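Local coordinates for protein inositol-1-monophosphatase SuhB (Mycobacterium tuberculosis, PDB 2Q74) that probably hydrolyses inositol 1-phosphate to free myo-inositol and phosphate with the help of magnesium ions, supplying myo-inositol in mycobacteria, at residues 62-67 against 103-108; 6-11 against 147-152; 170-175 against 273-278. All blocks are in the same frame, centred on the assembly; numbering follows the deposited sequence.

Interaction 1 (62-67 against 103-108)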
loop_
_atom_site.group_PDB
_atom_site.type_symbol
_atom_site.label_atom_id
_atom_site.label_comp_id
_atom_site.label_asym_id
_atom_site.label_seq_id
_atom_site.Cartn_x
_atom_site.Cartn_y
_atom_site.Cartn_z
ATOM N N ASP A 62 17.932 -9.767 15.043
ATOM C CA ASP A 62 17.362 -10.160 16.318
ATOM C C ASP A 62 16.239 -11.164 16.107
ATOM O O ASP A 62 16.179 -12.198 16.784
ATOM C CB ASP A 62 16.833 -8.933 17.069
ATOM C CG ASP A 62 17.954 -8.008 17.583
ATOM O OD1 ASP A 62 19.099 -8.467 17.801
ATOM O OD2 ASP A 62 17.678 -6.808 17.776
ATOM N N THR A 63 15.367 -10.858 15.145
ATOM C CA THR A 63 14.191 -11.680 14.849
ATOM C C THR A 63 14.580 -13.004 14.202
ATOM O O THR A 63 13.948 -14.034 14.420
ATOM C CB THR A 63 13.228 -10.933 13.912
ATOM O OG1 THR A 63 12.863 -9.680 14.486
ATOM C CG2 THR A 63 11.969 -11.740 13.665
ATOM N N GLU A 64 15.625 -12.962 13.389
ATOM C CA GLU A 64 16.219 -14.175 12.826
ATOM C C GLU A 64 16.710 -15.103 13.949
ATOM O O GLU A 64 16.503 -16.324 13.892
ATOM C CB GLU A 64 17.387 -13.795 11.909
ATOM C CG GLU A 64 18.123 -14.964 11.248
ATOM C CD GLU A 64 17.451 -15.455 9.996
ATOM O OE1 GLU A 64 16.203 -15.518 9.998
ATOM O OE2 GLU A 64 18.172 -15.773 9.019
ATOM N N ARG A 65 17.354 -14.510 14.958
ATOM C CA ARG A 65 17.807 -15.251 16.126
ATOM C C ARG A 65 16.629 -15.893 16.879
ATOM O O ARG A 65 16.681 -17.066 17.226
ATOM C CB ARG A 65 18.638 -14.355 17.065
ATOM C CG ARG A 65 19.581 -15.155 17.941
ATOM C CD ARG A 65 20.418 -14.310 18.873
ATOM N NE ARG A 65 21.324 -13.404 18.162
ATOM C CZ ARG A 65 21.171 -12.082 18.050
ATOM N NH1 ARG A 65 20.136 -11.456 18.600
ATOM N NH2 ARG A 65 22.068 -11.371 17.377
ATOM N N LEU A 66 15.572 -15.120 17.118
ATOM C CA LEU A 66 14.371 -15.618 17.781
ATOM C C LEU A 66 13.847 -16.848 17.078
ATOM O O LEU A 66 13.549 -17.854 17.703
ATOM C CB LEU A 66 13.285 -14.533 17.801
ATOM C CG LEU A 66 11.954 -14.792 18.532
ATOM C CD1 LEU A 66 11.232 -13.482 18.793
ATOM C CD2 LEU A 66 11.049 -15.730 17.776
ATOM N N LEU A 67 13.745 -16.760 15.762
ATOM C CA LEU A 67 13.190 -17.841 14.952
ATOM C C LEU A 67 14.068 -19.089 14.934
ATOM O O LEU A 67 13.554 -20.213 14.968
ATOM C CB LEU A 67 12.967 -17.358 13.527
ATOM C CG LEU A 67 11.781 -16.423 13.333
ATOM C CD1 LEU A 67 11.857 -15.778 11.967
ATOM C CD2 LEU A 67 10.469 -17.167 13.495
ATOM N N LEU A 103 13.066 -18.753 5.736
ATOM C CA LEU A 103 12.455 -17.620 6.386
ATOM C C LEU A 103 13.015 -16.227 6.099
ATOM O O LEU A 103 14.152 -16.072 5.663
ATOM C CB LEU A 103 12.286 -17.896 7.880
ATOM C CG LEU A 103 13.429 -18.211 8.832
ATOM C CD1 LEU A 103 13.027 -19.430 9.670
ATOM C CD2 LEU A 103 14.694 -18.494 8.129
ATOM N N ASP A 104 12.140 -15.235 6.279
ATOM C CA ASP A 104 12.497 -13.825 6.239
ATOM C C ASP A 104 11.800 -13.115 7.408
ATOM O O ASP A 104 10.567 -12.981 7.428
ATOM C CB ASP A 104 12.106 -13.156 4.921
ATOM C CG ASP A 104 12.744 -11.773 4.758
ATOM O OD1 ASP A 104 13.362 -11.292 5.725
ATOM O OD2 ASP A 104 12.644 -11.163 3.676
ATOM N N PRO A 105 12.588 -12.653 8.383
ATOM C CA PRO A 105 12.046 -11.917 9.526
ATOM C C PRO A 105 11.348 -10.600 9.168
ATOM O O PRO A 105 10.382 -10.216 9.829
ATOM C CB PRO A 105 13.284 -11.625 10.367
ATOM C CG PRO A 105 14.293 -12.627 9.914
ATOM C CD PRO A 105 14.045 -12.797 8.474
ATOM N N ILE A 106 11.858 -9.899 8.162
ATOM C CA ILE A 106 11.241 -8.660 7.714
ATOM C C ILE A 106 11.324 -8.553 6.196
ATOM O O ILE A 106 12.363 -8.168 5.643
ATOM C CB ILE A 106 11.912 -7.406 8.336
ATOM C CG1 ILE A 106 11.947 -7.482 9.877
ATOM C CG2 ILE A 106 11.180 -6.134 7.854
ATOM C CD1 ILE A 106 12.836 -6.441 10.511
ATOM N N ASP A 107 10.228 -8.926 5.536
ATOM C CA ASP A 107 10.053 -8.715 4.104
ATOM C C ASP A 107 9.366 -7.370 3.911
ATOM O O ASP A 107 8.258 -7.145 4.383
ATOM C CB ASP A 107 9.203 -9.818 3.485
ATOM C CG ASP A 107 9.030 -9.644 1.989
ATOM O OD1 ASP A 107 9.902 -9.044 1.320
ATOM O OD2 ASP A 107 8.018 -10.119 1.454
ATOM N N GLY A 108 10.044 -6.470 3.227
ATOM C CA GLY A 108 9.605 -5.094 3.110
ATOM C C GLY A 108 10.382 -4.255 4.086
ATOM O O GLY A 108 9.792 -3.658 4.971
#
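Pro105 packs against Thr63 and Glu64 of helix 55-74, and its CA lies 5.7 Å from the CA of Thr63. The apolar part of the contact begins with Pro105 CB, which meets Thr63 CG2 at 3.6 Å. With OG1 beside the backbone N (chi1 -56°), the methyl CG2 of Thr63 falls anti to N and faces the proline, while OG1 bonds back to the carbonyl of Val59. One turn further on, Leu67 brings CD1 to 4.3 Å from Leu103 CG and more distantly approaches the proline ring. Residues 104-107 match the Asp-Pro-Ile-Asp signature of the inositol monophosphatase superfamily, in which the chain turns a corner at the proline, probably presenting the two aspartates to the metal site. Asp104, Ile106 and Asp107 probably bind magnesium, and the CB of Asp104 points away from the helix. Within 103-108, Asp104 OD1 accepts from Ile106 N at 3.2 Å, an Asx turn with the N lying 56° out of the carboxylate plane. Glu64 makes a mixed contact, its chain bending at chi2 (83°) so that OE1 comes to 3.5 Å from Pro105 CG and 3.8 Å from Leu103 CD2. Its OE2 has a long, weak ion pair with Arg68.

Interaction 2 (6-11 against 147-152)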
loop_
_atom_site.group_PDB
_atom_site.type_symbol
_atom_site.label_atom_id
_atom_site.label_comp_id
_atom_site.label_asym_id
_atom_site.label_seq_id
_atom_site.Cartn_x
_atom_site.Cartn_y
_atom_site.Cartn_z
ATOM N N ASN A 6 5.218 -34.414 11.329
ATOM C CA ASN A 6 5.975 -33.952 10.144
ATOM C C ASN A 6 5.023 -33.859 8.915
ATOM O O ASN A 6 5.446 -33.726 7.768
ATOM C CB ASN A 6 7.169 -34.872 9.835
ATOM C CG ASN A 6 8.239 -34.194 8.965
ATOM O OD1 ASN A 6 8.095 -34.086 7.750
ATOM N ND2 ASN A 6 9.326 -33.759 9.594
ATOM N N GLU A 7 3.726 -33.908 9.187
ATOM C CA GLU A 7 2.696 -33.798 8.188
ATOM C C GLU A 7 2.385 -32.332 8.025
ATOM O O GLU A 7 2.646 -31.530 8.928
ATOM C CB GLU A 7 1.425 -34.513 8.652
ATOM C CG GLU A 7 1.688 -35.693 9.570
ATOM C CD GLU A 7 0.432 -36.368 10.047
ATOM O OE1 GLU A 7 -0.656 -36.094 9.483
ATOM O OE2 GLU A 7 0.541 -37.174 11.002
ATOM N N PRO A 8 1.804 -31.968 6.883
ATOM C CA PRO A 8 1.545 -30.568 6.587
ATOM C C PRO A 8 0.816 -29.810 7.711
ATOM O O PRO A 8 1.205 -28.672 8.046
ATOM C CB PRO A 8 0.689 -30.615 5.321
ATOM C CG PRO A 8 0.520 -32.035 4.964
ATOM C CD PRO A 8 1.385 -32.871 5.797
ATOM N N ALA A 9 -0.233 -30.423 8.270
ATOM C CA ALA A 9 -1.047 -29.780 9.312
ATOM C C ALA A 9 -0.172 -29.376 10.493
ATOM O O ALA A 9 -0.273 -28.250 11.001
ATOM C CB ALA A 9 -2.169 -30.685 9.765
ATOM N N ARG A 10 0.706 -30.288 10.908
ATOM C CA ARG A 10 1.636 -30.019 12.011
ATOM C C ARG A 10 2.641 -28.948 11.635
ATOM O O ARG A 10 3.023 -28.135 12.466
ATOM C CB ARG A 10 2.369 -31.301 12.435
ATOM N N LEU A 11 3.086 -28.967 10.383
ATOM C CA LEU A 11 4.087 -28.012 9.918
ATOM C C LEU A 11 3.516 -26.591 9.849
ATOM O O LEU A 11 4.226 -25.616 10.106
ATOM C CB LEU A 11 4.656 -28.431 8.554
ATOM C CG LEU A 11 5.893 -29.356 8.484
ATOM C CD1 LEU A 11 6.695 -29.361 9.775
ATOM C CD2 LEU A 11 5.502 -30.749 8.126
ATOM N N ALA A 147 -1.200 -21.707 5.102
ATOM C CA ALA A 147 -1.692 -22.764 4.243
ATOM C C ALA A 147 -0.827 -23.997 4.414
ATOM O O ALA A 147 0.269 -23.915 4.966
ATOM C CB ALA A 147 -1.673 -22.307 2.810
ATOM N N ALA A 148 -1.347 -25.127 3.951
ATOM C CA ALA A 148 -0.601 -26.382 3.853
ATOM C C ALA A 148 -1.165 -27.226 2.694
ATOM O O ALA A 148 -2.360 -27.138 2.394
ATOM C CB ALA A 148 -0.668 -27.146 5.157
ATOM N N THR A 149 -0.312 -28.022 2.039
ATOM C CA THR A 149 -0.728 -28.771 0.832
ATOM C C THR A 149 -1.944 -29.614 1.087
ATOM O O THR A 149 -1.939 -30.464 1.976
ATOM C CB THR A 149 0.366 -29.700 0.276
ATOM O OG1 THR A 149 1.190 -30.172 1.351
ATOM C CG2 THR A 149 1.232 -28.971 -0.735
ATOM N N GLY A 150 -2.990 -29.359 0.309
ATOM C CA GLY A 150 -4.231 -30.109 0.396
ATOM C C GLY A 150 -5.194 -29.607 1.446
ATOM O O GLY A 150 -6.326 -30.066 1.515
ATOM N N LEU A 151 -4.772 -28.642 2.251
ATOM C CA LEU A 151 -5.554 -28.233 3.414
ATOM C C LEU A 151 -6.194 -26.863 3.257
ATOM O O LEU A 151 -6.940 -26.452 4.130
ATOM C CB LEU A 151 -4.668 -28.289 4.669
ATOM C CG LEU A 151 -4.216 -29.720 5.016
ATOM C CD1 LEU A 151 -3.277 -29.717 6.233
ATOM C CD2 LEU A 151 -5.416 -30.613 5.235
ATOM N N GLY A 152 -5.922 -26.164 2.158
ATOM C CA GLY A 152 -6.459 -24.827 1.961
ATOM C C GLY A 152 -5.664 -23.714 2.639
ATOM O O GLY A 152 -4.712 -23.971 3.364
#
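Ala148, at the end of strand 143-148, meets Pro8 in the first turn of helix 8-33, and the CA atoms of these two residues are 5.4 Å apart. The methyl of Ala148 points at the helix, with its CB 3.7 Å from Pro8 CB and 3.8 Å from Pro8 O, so it touches both the ring and the backbone of the proline. Thr149 follows, its side chain crossing that of Pro8 at about a right angle; OG1 stands 4.0 Å from Pro8 CB and is weakly hydrogen-bonded to the carbonyl of Val132. Here the chain reverses between antiparallel strands 143-148 and 152-157 of the large mixed sheet in a beta hairpin closed by a type II beta turn, with Leu151 N bonded to Ala148 O at 2.8 Å. Gly150, with positive phi (85°), carries the chain round, and its N bonds to Glu245 of helix 233-245. Leu151 then reaches back to the helix: with CG anti to its carbonyl carbon (chi1 -65°), it places CD1 3.7 Å from Ala9 N and 3.8 Å from Ala9 CB. The same methyl is 4.2 Å from Pro8 CB. Gly152 N bonds to OE1 of Glu245.

Interaction 3 (170-175 against 273-278)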
loop_
_atom_site.group_PDB
_atom_site.type_symbol
_atom_site.label_atom_id
_atom_site.label_comp_id
_atom_site.label_asym_id
_atom_site.label_seq_id
_atom_site.Cartn_x
_atom_site.Cartn_y
_atom_site.Cartn_z
ATOM N N ASP A 170 -12.396 -12.616 -15.102
ATOM C CA ASP A 170 -12.208 -13.256 -16.437
ATOM C C ASP A 170 -11.394 -12.384 -17.377
ATOM O O ASP A 170 -10.530 -12.886 -18.087
ATOM C CB ASP A 170 -13.552 -13.515 -17.112
ATOM C CG ASP A 170 -14.410 -14.438 -16.320
ATOM O OD1 ASP A 170 -13.842 -15.221 -15.525
ATOM O OD2 ASP A 170 -15.653 -14.370 -16.479
ATOM N N GLU A 171 -11.698 -11.088 -17.403
ATOM C CA GLU A 171 -11.035 -10.185 -18.310
ATOM C C GLU A 171 -9.845 -9.539 -17.623
ATOM O O GLU A 171 -9.994 -8.845 -16.616
ATOM C CB GLU A 171 -12.005 -9.112 -18.823
ATOM C CG GLU A 171 -13.142 -9.648 -19.700
ATOM C CD GLU A 171 -14.519 -9.449 -19.071
ATOM O OE1 GLU A 171 -14.834 -10.122 -18.056
ATOM O OE2 GLU A 171 -15.285 -8.612 -19.596
ATOM N N LEU A 172 -8.665 -9.759 -18.191
ATOM C CA LEU A 172 -7.439 -9.135 -17.707
ATOM C C LEU A 172 -7.535 -7.623 -17.615
ATOM O O LEU A 172 -6.817 -7.049 -16.852
ATOM C CB LEU A 172 -6.250 -9.521 -18.602
ATOM C CG LEU A 172 -4.840 -9.114 -18.138
ATOM C CD1 LEU A 172 -4.458 -9.789 -16.803
ATOM C CD2 LEU A 172 -3.823 -9.438 -19.260
ATOM N N SER A 173 -8.416 -6.990 -18.384
ATOM C CA SER A 173 -8.651 -5.534 -18.293
ATOM C C SER A 173 -9.441 -5.161 -17.063
ATOM O O SER A 173 -9.628 -3.984 -16.776
ATOM C CB SER A 173 -9.435 -5.039 -19.505
ATOM O OG SER A 173 -10.734 -5.588 -19.504
ATOM N N MET A 174 -9.919 -6.175 -16.355
ATOM C CA MET A 174 -10.665 -6.002 -15.122
ATOM C C MET A 174 -9.830 -6.381 -13.893
ATOM O O MET A 174 -10.317 -6.328 -12.766
ATOM C CB MET A 174 -11.909 -6.883 -15.185
ATOM C CG MET A 174 -12.942 -6.396 -16.174
ATOM S SD MET A 174 -13.901 -5.028 -15.483
ATOM C CE MET A 174 -12.953 -3.535 -15.906
ATOM N N ALA A 175 -8.575 -6.763 -14.117
ATOM C CA ALA A 175 -7.741 -7.306 -13.067
ATOM C C ALA A 175 -6.904 -6.205 -12.394
ATOM O O ALA A 175 -6.375 -5.318 -13.068
ATOM C CB ALA A 175 -6.859 -8.390 -13.628
ATOM N N ASP A 273 -3.796 -17.355 -17.936
ATOM C CA ASP A 273 -3.317 -17.514 -19.303
ATOM C C ASP A 273 -3.202 -16.176 -19.989
ATOM O O ASP A 273 -2.154 -15.842 -20.530
ATOM C CB ASP A 273 -4.263 -18.399 -20.119
ATOM C CG ASP A 273 -4.368 -19.799 -19.572
ATOM O OD1 ASP A 273 -3.416 -20.237 -18.891
ATOM O OD2 ASP A 273 -5.395 -20.468 -19.830
ATOM N N GLU A 274 -4.285 -15.405 -19.963
ATOM C CA GLU A 274 -4.288 -14.113 -20.616
ATOM C C GLU A 274 -3.143 -13.215 -20.109
ATOM O O GLU A 274 -2.577 -12.444 -20.882
ATOM C CB GLU A 274 -5.648 -13.437 -20.453
ATOM C CG GLU A 274 -5.751 -12.086 -21.173
ATOM C CD GLU A 274 -7.161 -11.491 -21.143
ATOM O OE1 GLU A 274 -8.016 -12.035 -20.400
ATOM O OE2 GLU A 274 -7.405 -10.468 -21.841
ATOM N N LEU A 275 -2.799 -13.320 -18.827
ATOM C CA LEU A 275 -1.728 -12.501 -18.249
ATOM C C LEU A 275 -0.336 -13.016 -18.642
ATOM O O LEU A 275 0.571 -12.221 -18.951
ATOM C CB LEU A 275 -1.846 -12.461 -16.724
ATOM C CG LEU A 275 -0.676 -11.882 -15.910
ATOM C CD1 LEU A 275 -0.519 -10.375 -16.060
ATOM C CD2 LEU A 275 -0.878 -12.264 -14.460
ATOM N N LEU A 276 -0.165 -14.339 -18.606
ATOM C CA LEU A 276 1.098 -14.969 -19.021
ATOM C C LEU A 276 1.454 -14.648 -20.476
ATOM O O LEU A 276 2.617 -14.369 -20.789
ATOM C CB LEU A 276 1.047 -16.487 -18.826
ATOM C CG LEU A 276 1.229 -16.954 -17.376
ATOM C CD1 LEU A 276 0.857 -18.411 -17.175
ATOM C CD2 LEU A 276 2.659 -16.720 -16.930
ATOM N N ALA A 277 0.444 -14.667 -21.347
ATOM C CA ALA A 277 0.612 -14.313 -22.753
ATOM C C ALA A 277 1.143 -12.884 -22.902
ATOM O O ALA A 277 2.188 -12.670 -23.527
ATOM C CB ALA A 277 -0.707 -14.471 -23.498
ATOM N N ALA A 278 0.435 -11.915 -22.320
ATOM C CA ALA A 278 0.862 -10.518 -22.366
ATOM C C ALA A 278 2.292 -10.332 -21.841
ATOM O O ALA A 278 3.053 -9.537 -22.376
ATOM C CB ALA A 278 -0.112 -9.643 -21.594
#
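With CG anti to the backbone N in both residues (chi1 -172° in Leu172, -177° in Glu274), the two side chains extend towards each other and cross at a slant. Glu274 remains straight at chi2 (173°), which carries its carboxylate past Leu172 CB to the backbone of the loop. There OE1 accepts from Leu172 N at 3.2 Å, a nearly straight but weak hydrogen bond. Glu274 CG also touches Leu172 CB, 3.7 Å away. The contact joins the loop between strands 160-163 and 176-181, where a 3-10 turn at 172-174 leads into the second strand, to helix 272-280. That helix, whose Leu275 packs on Val265 and Ala267 of strand 262-267, belongs to a helical layer against the five-stranded sheet of the alpha-beta-alpha-beta-alpha sandwich, the sheet that also holds strand 176-181. Leu172 is the apolar centre of the contact: its CD1 meets Leu275 CB at 3.7 Å, the two side chains at about a right angle, and CD2 lies 3.6 Å from Glu274 O. A looser approach, 4.4 Å, joins Leu172 CD2 to Ala278 CB one turn on. Val202 touches Leu172 from a neighbouring loop.

How the interactions relate
Interactions 1 and 2 both bring a helix to the seven-stranded sheet: helices 8-33 and 55-74 follow each other in the chain, and interaction 1 falls between the two segments of interaction 2. Their centres are 22 Å apart, their nearest atoms about 11 Å. Interaction 3 comes later in sequence and lies at the five-stranded sheet, where helix 272-280 packs on strand 262-267; its centre is 35 Å from interaction 1, on the opposite side of the chain's centre, and 30 Å from interaction 2. Only interaction 1 includes residues of the probable magnesium and substrate site: the Pro105 side chain is about 4 Å from that of Glu83 and about 7 Å from that of Asp235.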